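PDB 5HZD: terminal uridylyltransferase 1 from Trypanosoma brucei, which adds uridines to the 3' end of guide RNAs, ribosomal RNAs and some messenger RNAs in mitochondrial RNA editing, using UTP and a catalytic divalent metal. Local coordinates for residues M342-Y346 with G401-Y406; P458-L463 with N474-G480; F159-E165 with K176-S180. All blocks are in the same frame, centred on the assembly; numbering follows the deposited sequence.

Contact 1 (M342-Y346 with G401-Y406)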
loop_
_atom_site.group_PDB
_atom_site.type_symbol
_atom_site.label_atom_id
_atom_site.label_comp_id
_atom_site.label_asym_id
_atom_site.label_seq_id
_atom_site.Cartn_x
_atom_site.Cartn_y
_atom_site.Cartn_z
ATOM N N MET A 342 3.025 14.091 2.739
ATOM C CA MET A 342 3.505 15.348 2.190
ATOM C C MET A 342 2.470 15.953 1.239
ATOM O O MET A 342 2.203 17.144 1.293
ATOM C CB MET A 342 4.817 15.171 1.417
ATOM C CG MET A 342 5.999 14.841 2.303
ATOM S SD MET A 342 7.524 14.813 1.344
ATOM C CE MET A 342 7.650 16.507 0.786
ATOM N N TRP A 343 1.912 15.148 0.347
ATOM C CA TRP A 343 0.962 15.660 -0.627
ATOM C C TRP A 343 -0.297 16.140 0.064
ATOM O O TRP A 343 -0.788 17.239 -0.202
ATOM C CB TRP A 343 0.673 14.503 -1.599
ATOM C CG TRP A 343 -0.468 14.669 -2.572
ATOM C CD1 TRP A 343 -1.542 13.832 -2.698
ATOM C CD2 TRP A 343 -0.584 15.626 -3.649
ATOM N NE1 TRP A 343 -2.343 14.240 -3.755
ATOM C CE2 TRP A 343 -1.765 15.326 -4.354
ATOM C CE3 TRP A 343 0.182 16.721 -4.058
ATOM C CZ2 TRP A 343 -2.193 16.059 -5.454
ATOM C CZ3 TRP A 343 -0.249 17.453 -5.172
ATOM C CH2 TRP A 343 -1.438 17.132 -5.835
ATOM N N ILE A 344 -0.827 15.343 0.976
ATOM C CA ILE A 344 -2.080 15.734 1.638
ATOM C C ILE A 344 -1.888 16.978 2.514
ATOM O O ILE A 344 -2.757 17.855 2.546
ATOM C CB ILE A 344 -2.591 14.602 2.480
ATOM C CG1 ILE A 344 -3.063 13.501 1.531
ATOM C CG2 ILE A 344 -3.760 15.062 3.331
ATOM C CD1 ILE A 344 -3.285 12.155 2.241
ATOM N N TYR A 345 -0.755 17.059 3.218
ATOM C CA TYR A 345 -0.501 18.238 4.060
ATOM C C TYR A 345 -0.495 19.492 3.203
ATOM O O TYR A 345 -1.087 20.511 3.575
ATOM C CB TYR A 345 0.834 18.099 4.804
ATOM C CG TYR A 345 1.234 19.320 5.582
ATOM C CD1 TYR A 345 0.671 19.586 6.823
ATOM C CD2 TYR A 345 2.187 20.203 5.059
ATOM C CE1 TYR A 345 1.055 20.745 7.562
ATOM C CE2 TYR A 345 2.577 21.329 5.779
ATOM C CZ TYR A 345 2.003 21.588 7.011
ATOM O OH TYR A 345 2.365 22.714 7.717
ATOM N N TYR A 346 0.161 19.414 2.052
ATOM C CA TYR A 346 0.125 20.523 1.088
ATOM C C TYR A 346 -1.314 20.852 0.663
ATOM O O TYR A 346 -1.719 22.030 0.644
ATOM C CB TYR A 346 1.008 20.180 -0.111
ATOM C CG TYR A 346 0.676 20.941 -1.373
ATOM C CD1 TYR A 346 1.012 22.284 -1.513
ATOM C CD2 TYR A 346 0.040 20.300 -2.417
ATOM C CE1 TYR A 346 0.742 22.968 -2.692
ATOM C CE2 TYR A 346 -0.259 20.967 -3.590
ATOM C CZ TYR A 346 0.074 22.305 -3.710
ATOM O OH TYR A 346 -0.200 22.965 -4.897
ATOM N N GLY A 401 2.586 23.313 -7.808
ATOM C CA GLY A 401 2.452 23.980 -6.535
ATOM C C GLY A 401 3.032 23.168 -5.385
ATOM O O GLY A 401 3.549 23.751 -4.429
ATOM N N PHE A 402 2.961 21.836 -5.479
ATOM C CA PHE A 402 3.529 20.959 -4.450
ATOM C C PHE A 402 5.054 21.146 -4.414
ATOM O O PHE A 402 5.663 21.316 -3.349
ATOM C CB PHE A 402 3.159 19.496 -4.758
ATOM C CG PHE A 402 3.948 18.459 -3.976
ATOM C CD1 PHE A 402 5.147 17.953 -4.462
ATOM C CD2 PHE A 402 3.442 17.948 -2.787
ATOM C CE1 PHE A 402 5.871 16.996 -3.774
ATOM C CE2 PHE A 402 4.136 16.975 -2.096
ATOM C CZ PHE A 402 5.343 16.490 -2.599
ATOM N N PHE A 403 5.674 21.115 -5.583
ATOM C CA PHE A 403 7.133 21.253 -5.647
ATOM C C PHE A 403 7.542 22.663 -5.254
ATOM O O PHE A 403 8.549 22.850 -4.573
ATOM C CB PHE A 403 7.650 20.873 -7.040
ATOM C CG PHE A 403 7.627 19.398 -7.280
ATOM C CD1 PHE A 403 8.583 18.585 -6.683
ATOM C CD2 PHE A 403 6.640 18.807 -8.068
ATOM C CE1 PHE A 403 8.563 17.209 -6.904
ATOM C CE2 PHE A 403 6.621 17.441 -8.271
ATOM C CZ PHE A 403 7.581 16.639 -7.698
ATOM N N TYR A 404 6.765 23.674 -5.655
ATOM C CA TYR A 404 7.063 25.020 -5.178
ATOM C C TYR A 404 6.932 25.166 -3.649
ATOM O O TYR A 404 7.816 25.768 -3.000
ATOM C CB TYR A 404 6.205 26.063 -5.914
ATOM C CG TYR A 404 6.595 27.486 -5.577
ATOM C CD1 TYR A 404 7.623 28.117 -6.256
ATOM C CD2 TYR A 404 5.934 28.174 -4.567
ATOM C CE1 TYR A 404 7.981 29.427 -5.928
ATOM C CE2 TYR A 404 6.284 29.458 -4.232
ATOM C CZ TYR A 404 7.293 30.078 -4.926
ATOM O OH TYR A 404 7.639 31.369 -4.584
ATOM N N PHE A 405 5.849 24.627 -3.083
ATOM C CA PHE A 405 5.600 24.700 -1.640
ATOM C C PHE A 405 6.773 24.115 -0.867
ATOM O O PHE A 405 7.284 24.741 0.080
ATOM C CB PHE A 405 4.301 23.950 -1.325
ATOM C CG PHE A 405 3.926 23.970 0.128
ATOM C CD1 PHE A 405 3.422 25.117 0.718
ATOM C CD2 PHE A 405 4.083 22.840 0.909
ATOM C CE1 PHE A 405 3.074 25.158 2.091
ATOM C CE2 PHE A 405 3.723 22.856 2.284
ATOM C CZ PHE A 405 3.215 24.005 2.868
ATOM N N TYR A 406 7.240 22.941 -1.282
ATOM C CA TYR A 406 8.297 22.311 -0.502
ATOM C C TYR A 406 9.676 22.835 -0.820
ATOM O O TYR A 406 10.616 22.619 -0.050
ATOM C CB TYR A 406 8.204 20.788 -0.588
ATOM C CG TYR A 406 7.036 20.275 0.230
ATOM C CD1 TYR A 406 7.004 20.466 1.613
ATOM C CD2 TYR A 406 5.957 19.622 -0.384
ATOM C CE1 TYR A 406 5.935 20.010 2.381
ATOM C CE2 TYR A 406 4.876 19.144 0.389
ATOM C CZ TYR A 406 4.884 19.349 1.759
ATOM O OH TYR A 406 3.839 18.903 2.528
#

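Contact 2 (P458-L463 with N474-G480). With SO4 (sulfate ion), chain C.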
loop_
_atom_site.group_PDB
_atom_site.type_symbol
_atom_site.label_atom_id
_atom_site.label_comp_id
_atom_site.label_asym_id
_atom_site.label_seq_id
_atom_site.Cartn_x
_atom_site.Cartn_y
_atom_site.Cartn_z
ATOM N N PRO A 458 21.715 8.851 14.926
ATOM C CA PRO A 458 20.710 9.421 15.819
ATOM C C PRO A 458 19.329 9.406 15.159
ATOM O O PRO A 458 19.185 9.205 13.944
ATOM C CB PRO A 458 21.184 10.872 15.997
ATOM C CG PRO A 458 22.624 10.916 15.470
ATOM C CD PRO A 458 22.630 9.873 14.388
ATOM N N THR A 459 18.298 9.608 15.967
ATOM C CA THR A 459 17.003 9.926 15.397
ATOM C C THR A 459 17.149 11.348 14.888
ATOM O O THR A 459 17.484 12.244 15.650
ATOM C CB THR A 459 15.947 9.884 16.499
ATOM O OG1 THR A 459 15.832 8.532 16.975
ATOM C CG2 THR A 459 14.621 10.351 15.960
ATOM N N ARG A 460 16.909 11.551 13.593
ATOM C CA ARG A 460 17.166 12.850 12.965
ATOM C C ARG A 460 15.853 13.619 12.879
ATOM O O ARG A 460 14.774 13.017 12.733
ATOM C CB ARG A 460 17.689 12.668 11.542
ATOM C CG ARG A 460 19.064 12.009 11.473
ATOM C CD ARG A 460 20.098 12.880 12.135
ATOM N NE ARG A 460 21.457 12.413 11.865
ATOM C CZ ARG A 460 22.554 12.949 12.356
ATOM N NH1 ARG A 460 22.507 14.020 13.168
ATOM N NH2 ARG A 460 23.716 12.423 12.035
ATOM N N TYR A 461 15.966 14.943 13.015
ATOM C CA TYR A 461 14.814 15.839 12.928
ATOM C C TYR A 461 15.122 16.954 11.943
ATOM O O TYR A 461 14.732 18.109 12.136
ATOM C CB TYR A 461 14.493 16.441 14.306
ATOM C CG TYR A 461 14.059 15.426 15.348
ATOM C CD1 TYR A 461 13.027 14.540 15.091
ATOM C CD2 TYR A 461 14.673 15.375 16.597
ATOM C CE1 TYR A 461 12.614 13.616 16.039
ATOM C CE2 TYR A 461 14.273 14.443 17.556
ATOM C CZ TYR A 461 13.230 13.582 17.271
ATOM O OH TYR A 461 12.826 12.655 18.214
ATOM N N GLU A 462 15.842 16.611 10.875
ATOM C CA GLU A 462 16.133 17.556 9.814
ATOM C C GLU A 462 14.909 17.797 8.961
ATOM O O GLU A 462 14.488 18.953 8.757
ATOM C CB GLU A 462 17.242 16.987 8.932
ATOM C CG GLU A 462 17.880 17.993 8.018
ATOM C CD GLU A 462 18.702 19.071 8.723
ATOM O OE1 GLU A 462 19.414 18.808 9.736
ATOM O OE2 GLU A 462 18.637 20.215 8.233
ATOM N N LEU A 463 14.364 16.710 8.429
ATOM C CA LEU A 463 13.098 16.773 7.713
ATOM C C LEU A 463 12.080 16.034 8.547
ATOM O O LEU A 463 12.263 14.834 8.830
ATOM C CB LEU A 463 13.219 16.075 6.357
ATOM C CG LEU A 463 14.361 16.497 5.437
ATOM C CD1 LEU A 463 14.155 15.826 4.077
ATOM C CD2 LEU A 463 14.380 18.011 5.289
ATOM N N ASN A 474 9.020 10.167 13.814
ATOM C CA ASN A 474 9.333 10.962 12.639
ATOM C C ASN A 474 9.557 10.074 11.441
ATOM O O ASN A 474 10.482 9.251 11.438
ATOM C CB ASN A 474 10.594 11.827 12.880
ATOM C CG ASN A 474 10.926 12.725 11.686
ATOM O OD1 ASN A 474 10.081 12.941 10.822
ATOM N ND2 ASN A 474 12.173 13.231 11.623
ATOM N N LEU A 475 8.746 10.245 10.404
ATOM C CA LEU A 475 8.947 9.455 9.189
ATOM C C LEU A 475 10.264 9.822 8.498
ATOM O O LEU A 475 10.778 9.057 7.680
ATOM C CB LEU A 475 7.736 9.534 8.240
ATOM C CG LEU A 475 6.422 9.135 8.927
ATOM C CD1 LEU A 475 5.259 9.218 7.948
ATOM C CD2 LEU A 475 6.530 7.702 9.455
ATOM N N GLY A 476 10.839 10.972 8.845
ATOM C CA GLY A 476 12.163 11.305 8.360
ATOM C C GLY A 476 13.323 11.036 9.319
ATOM O O GLY A 476 14.399 11.639 9.182
ATOM N N ARG A 477 13.113 10.150 10.296
ATOM C CA ARG A 477 14.085 9.911 11.347
ATOM C C ARG A 477 15.449 9.405 10.917
ATOM O O ARG A 477 16.406 9.496 11.690
ATOM C CB ARG A 477 13.508 8.961 12.407
ATOM C CG ARG A 477 13.221 7.564 11.870
ATOM C CD ARG A 477 12.351 6.747 12.825
ATOM N NE ARG A 477 11.992 5.450 12.214
ATOM C CZ ARG A 477 11.050 5.287 11.288
ATOM N NH1 ARG A 477 10.357 6.335 10.827
ATOM N NH2 ARG A 477 10.797 4.072 10.809
ATOM N N HIS A 478 15.561 8.857 9.711
ATOM C CA HIS A 478 16.883 8.408 9.262
ATOM C C HIS A 478 17.544 9.382 8.302
ATOM O O HIS A 478 18.632 9.092 7.784
ATOM C CB HIS A 478 16.822 7.027 8.582
ATOM C CG HIS A 478 16.156 5.967 9.407
ATOM N ND1 HIS A 478 16.664 5.524 10.609
ATOM C CD2 HIS A 478 15.022 5.260 9.189
ATOM C CE1 HIS A 478 15.862 4.594 11.103
ATOM N NE2 HIS A 478 14.863 4.414 10.259
ATOM N N ILE A 479 16.914 10.540 8.082
ATOM C CA ILE A 479 17.429 11.512 7.132
ATOM C C ILE A 479 18.275 12.581 7.798
ATOM O O ILE A 479 17.745 13.557 8.346
ATOM C CB ILE A 479 16.280 12.142 6.307
ATOM C CG1 ILE A 479 15.490 11.026 5.621
ATOM C CG2 ILE A 479 16.854 13.160 5.310
ATOM C CD1 ILE A 479 14.271 11.517 4.834
ATOM N N GLY A 480 19.592 12.392 7.775
ATOM C CA GLY A 480 20.511 13.394 8.275
ATOM C C GLY A 480 20.763 14.494 7.252
ATOM O O GLY A 480 20.134 14.512 6.196
HETATM S S SO4 C . 13.351 2.044 12.893
HETATM O O1 SO4 C . 12.115 1.459 13.403
HETATM O O2 SO4 C . 14.490 1.205 13.278
HETATM O O3 SO4 C . 13.523 3.381 13.466
HETATM O O4 SO4 C . 13.266 2.129 11.434
HETATM O O HOH W 1 15.388 14.194 9.318
#

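Contact 3 (F159-E165 with K176-S180)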
loop_
_atom_site.group_PDB
_atom_site.type_symbol
_atom_site.label_atom_id
_atom_site.label_comp_id
_atom_site.label_asym_id
_atom_site.label_seq_id
_atom_site.Cartn_x
_atom_site.Cartn_y
_atom_site.Cartn_z
ATOM N N PHE A 159 -1.064 -24.247 -2.620
ATOM C CA PHE A 159 0.010 -23.272 -2.829
ATOM C C PHE A 159 1.361 -23.967 -2.748
ATOM O O PHE A 159 1.584 -24.780 -1.854
ATOM C CB PHE A 159 -0.077 -22.118 -1.827
ATOM C CG PHE A 159 -1.208 -21.156 -2.121
ATOM C CD1 PHE A 159 -2.520 -21.479 -1.785
ATOM C CD2 PHE A 159 -0.963 -19.942 -2.768
ATOM C CE1 PHE A 159 -3.562 -20.597 -2.064
ATOM C CE2 PHE A 159 -2.003 -19.065 -3.066
ATOM C CZ PHE A 159 -3.313 -19.393 -2.717
ATOM N N SER A 160 2.249 -23.661 -3.692
ATOM C CA SER A 160 3.597 -24.223 -3.702
ATOM C C SER A 160 4.618 -23.465 -2.845
ATOM O O SER A 160 4.539 -22.242 -2.709
ATOM C CB SER A 160 4.097 -24.250 -5.141
ATOM O OG SER A 160 5.430 -24.685 -5.161
ATOM N N PHE A 161 5.625 -24.157 -2.316
ATOM C CA PHE A 161 6.711 -23.470 -1.632
ATOM C C PHE A 161 7.456 -22.482 -2.544
ATOM O O PHE A 161 8.087 -21.552 -2.063
ATOM C CB PHE A 161 7.708 -24.475 -1.020
ATOM C CG PHE A 161 8.667 -25.057 -2.019
ATOM C CD1 PHE A 161 8.232 -25.974 -2.958
ATOM C CD2 PHE A 161 9.991 -24.666 -2.035
ATOM C CE1 PHE A 161 9.103 -26.506 -3.888
ATOM C CE2 PHE A 161 10.866 -25.195 -2.959
ATOM C CZ PHE A 161 10.421 -26.114 -3.891
ATOM N N VAL A 162 7.390 -22.684 -3.860
ATOM C CA VAL A 162 7.967 -21.747 -4.835
ATOM C C VAL A 162 7.336 -20.350 -4.672
ATOM O O VAL A 162 7.983 -19.319 -4.841
ATOM C CB VAL A 162 7.724 -22.287 -6.271
ATOM C CG1 VAL A 162 7.983 -21.253 -7.353
ATOM C CG2 VAL A 162 8.582 -23.549 -6.510
ATOM N N ASN A 163 6.059 -20.322 -4.321
ATOM C CA ASN A 163 5.313 -19.076 -4.320
ATOM C C ASN A 163 5.125 -18.475 -2.932
ATOM O O ASN A 163 4.858 -17.264 -2.788
ATOM C CB ASN A 163 3.926 -19.290 -4.959
ATOM C CG ASN A 163 4.023 -19.724 -6.391
ATOM O OD1 ASN A 163 3.940 -20.927 -6.707
ATOM N ND2 ASN A 163 4.208 -18.763 -7.288
ATOM N N LEU A 164 5.210 -19.304 -1.903
ATOM C CA LEU A 164 4.961 -18.837 -0.542
ATOM C C LEU A 164 6.224 -18.523 0.218
ATOM O O LEU A 164 7.127 -19.371 0.318
ATOM C CB LEU A 164 4.211 -19.898 0.266
ATOM C CG LEU A 164 2.732 -20.075 0.006
ATOM C CD1 LEU A 164 2.197 -21.188 0.918
ATOM C CD2 LEU A 164 1.996 -18.795 0.265
ATOM N N GLU A 165 6.286 -17.334 0.793
ATOM C CA GLU A 165 7.432 -16.977 1.634
ATOM C C GLU A 165 6.937 -16.623 3.034
ATOM O O GLU A 165 6.520 -15.500 3.269
ATOM C CB GLU A 165 8.206 -15.778 1.038
ATOM C CG GLU A 165 9.394 -15.311 1.897
ATOM C CD GLU A 165 10.116 -14.055 1.389
ATOM O OE1 GLU A 165 11.057 -13.595 2.105
ATOM O OE2 GLU A 165 9.764 -13.542 0.303
ATOM N N LYS A 176 4.336 -13.691 2.664
ATOM C CA LYS A 176 4.335 -13.059 1.345
ATOM C C LYS A 176 4.028 -14.109 0.316
ATOM O O LYS A 176 4.617 -15.201 0.320
ATOM C CB LYS A 176 5.723 -12.470 1.036
ATOM C CG LYS A 176 5.991 -11.133 1.778
ATOM C CD LYS A 176 7.327 -10.524 1.333
ATOM C CE LYS A 176 7.199 -9.889 -0.027
ATOM N NZ LYS A 176 6.492 -8.565 0.128
ATOM N N HIS A 177 3.096 -13.815 -0.585
ATOM C CA HIS A 177 2.847 -14.699 -1.704
ATOM C C HIS A 177 3.307 -14.053 -2.997
ATOM O O HIS A 177 2.929 -12.915 -3.311
ATOM C CB HIS A 177 1.345 -15.047 -1.788
ATOM C CG HIS A 177 1.008 -15.849 -3.004
ATOM N ND1 HIS A 177 0.398 -15.298 -4.114
ATOM C CD2 HIS A 177 1.280 -17.141 -3.323
ATOM C CE1 HIS A 177 0.255 -16.238 -5.035
ATOM N NE2 HIS A 177 0.801 -17.356 -4.587
ATOM N N HIS A 178 4.177 -14.752 -3.717
ATOM C CA HIS A 178 4.728 -14.259 -4.978
ATOM C C HIS A 178 4.096 -15.047 -6.123
ATOM O O HIS A 178 4.394 -16.220 -6.318
ATOM C CB HIS A 178 6.243 -14.500 -5.016
ATOM C CG HIS A 178 6.991 -13.958 -3.845
ATOM N ND1 HIS A 178 7.483 -12.670 -3.810
ATOM C CD2 HIS A 178 7.366 -14.540 -2.677
ATOM C CE1 HIS A 178 8.111 -12.472 -2.661
ATOM N NE2 HIS A 178 8.065 -13.595 -1.962
ATOM N N ALA A 179 3.241 -14.399 -6.909
ATOM C CA ALA A 179 2.557 -15.101 -7.992
ATOM C C ALA A 179 3.460 -15.384 -9.157
ATOM O O ALA A 179 4.243 -14.528 -9.567
ATOM C CB ALA A 179 1.363 -14.290 -8.487
ATOM N N SER A 180 3.337 -16.583 -9.702
ATOM C CA SER A 180 4.029 -16.931 -10.936
ATOM C C SER A 180 3.374 -16.211 -12.113
ATOM O O SER A 180 2.200 -15.835 -12.055
ATOM C CB SER A 180 3.976 -18.438 -11.166
ATOM O OG SER A 180 4.624 -19.127 -10.114
HETATM O O HOH W 2 4.692 -22.138 -8.977
#

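Contact 1 (M342-Y346 with G401-Y406)
Tyr406 reaches across to Met342 and holds it in two ways. Its hydroxyl OH donates a hydrogen bond of 2.7 Å to Met342 O. The same carbonyl also accepts the helical bond from Tyr346 N, so two donors grip one buried oxygen. Meanwhile the methyl of Met342 lies over the centre of the Tyr406 ring, with CE 3.7 Å from the ring centroid. This is a CH-pi contact, and the sulfur SD stands farther off above the same face in a Met-aromatic contact. The bend at the last torsion of Met342 (chi3 63°) turns CE onto that face. Phe405 CD2 lies against the opposite face, so the Tyr406 ring is sandwiched.

Tyr346 acts as a knob, sitting among Gly401, Phe402, Phe405 and Tyr406. Phe402 CA packs 3.7 Å from the centroid of the Tyr346 ring, directly over the face. The hydroxyl end passes over Gly401, with Tyr346 OH 3.3 Å from Gly401 CA; the lack of a side chain there lets it come this close. Tyr346 OH makes a weak hydrogen bond to Met398 O. Trp343 brings CE3 to 3.7 Å from Phe402 CD2, and the two ring planes are tilted at 61°.

In the next shell, Trp343 NE1 is bonded to Ala310 O, which fixes the indole against helix 310-324. Tyr345 and Tyr406 both touch Ile417. The segments, from helices 336-349 and 385-409, cross at 90° here, their axes 10.4 Å apart at closest approach. Tyr346 is thus a knob in a four-residue hole of the other helix, within an aromatic-rich helical core.

Contact 2 (P458-L463 with N474-G480)
Asn474 reaches into the 458-463 loop with its side-chain amide. Its CB passes 4.2 Å from Tyr461 CE1. CG is anti to the backbone N (chi1 -178°), which carries the amide across to the other segment. At the tip, ND2 donates two hydrogen bonds, both close to the amide plane. One runs 2.8 Å from Asn474 ND2 to Arg460 O. The other is longer, 3.2 Å from Asn474 ND2 to Leu463 O, with an angle of 158° at the hydrogen. The two carbonyls thus fix the rotation of the amide. Asn474 OD1 turns back to its own segment and accepts from Gly476 N, closing an Asx turn. It also takes a bond from Ile465 N; both residues belong to the proposed nucleotide recognition motif.

The backbones are joined directly where Arg460 N donates to Arg477 O (2.8 Å). A water adds a bridge: this water accepts from Leu463 N and lies 2.7 Å from Gly476 O, to which it can donate. The end of the Arg477 side chain leads away from 458-463. NH1 bonds Asn474 O in the guanidinium plane, while Arg477 NE donates to sulfate O3 at 2.9 Å. Arg477 NH2 and His478 NE2 both bond sulfate O4. This ion is probably from the crystallisation liquor.

Arg460 NH1 forms a salt bridge with Glu435 and also bonds Ser7 OG of the zinc finger. Leu463 CD1 meets Ile479 CG2 at 4.0 Å, and both residues touch Ser484. The two loop segments therefore lie against helix 481-497, whose N-cap position is Gly480. Leu475 packs on helix 336-349.

Contact 3 (F159-E165 with K176-S180)
The pairing of 159-165 with 176-180 is the open end of an antiparallel beta hairpin in the palm domain. Strand 164-167 is the outermost strand here, and 174-177 lies next to it. Glu165 and Lys176 form a hydrogen-bonded pair: Glu165 N donates to Lys176 O, and Lys176 N to Glu165 O. Leu164 and His177 follow as a non-hydrogen-bonded pair. Beyond the strands, His178 N still bonds Asn163 O at 2.8 Å, in the carbonyl plane.

The Asn163 amide then takes over from the backbone. Asn163 ND2 donates to His178 O at 2.7 Å, nearly straight at 174°. Asn163 ND2 also donates to Ser180 OG at 2.9 Å. Both acceptors lie in the amide plane, so the rotation of the amide is fixed. A water donates to Asn163 OD1, 2.7 Å away.

On the Leu164 face of the sheet, the edge of the Phe159 ring points at the face of His177. The planes stand at 84° and the centroids are 5.2 Å apart, an offset edge-to-face pair. The CG of His177 is anti to its own N (chi1 174°), which brings His177 CD2 to 4.0 Å from Leu164 CD2. His177 ND1 bonds Ile283 O, which fixes the ring.

On the other face, the extended Glu165 brings OE2 to 2.8 Å from His178 NE2. The bond uses the anti lone pair of OE2, and carboxylate and imidazole planes are nearly coplanar. Lys176 turns its amine away to a salt bridge with Asp286, a residue probably important for catalysis. Side chains, through the Glu165-His178 bond and the Asn163 amide, thus close the hairpin margin where regular strand pairing stops. Lys176 ties the strand pair to Asp286, and so probably to the catalytic site.

Contact 3 comes first along the chain and belongs to the catalytic palm. Contacts 1 and 2 follow in series. Contacts 1 and 3 lie on opposite sides of the chain's centre, their centres about 39 Å apart. The centres of contacts 1 and 2 are about 19 Å apart, their nearest atoms about 7 Å. Ile465 of the proposed recognition motif relates them: it touches Met342 and bonds Asn474. The UTP site lies near contact 1, with the Trp343 side chain about 9 Å from that of Lys318. In contact 3 the Lys176 side chain is about 5 Å from that of Asp123, a probable metal ligand. The Arg460 side chain of contact 2 is about 9 Å from the zinc ion.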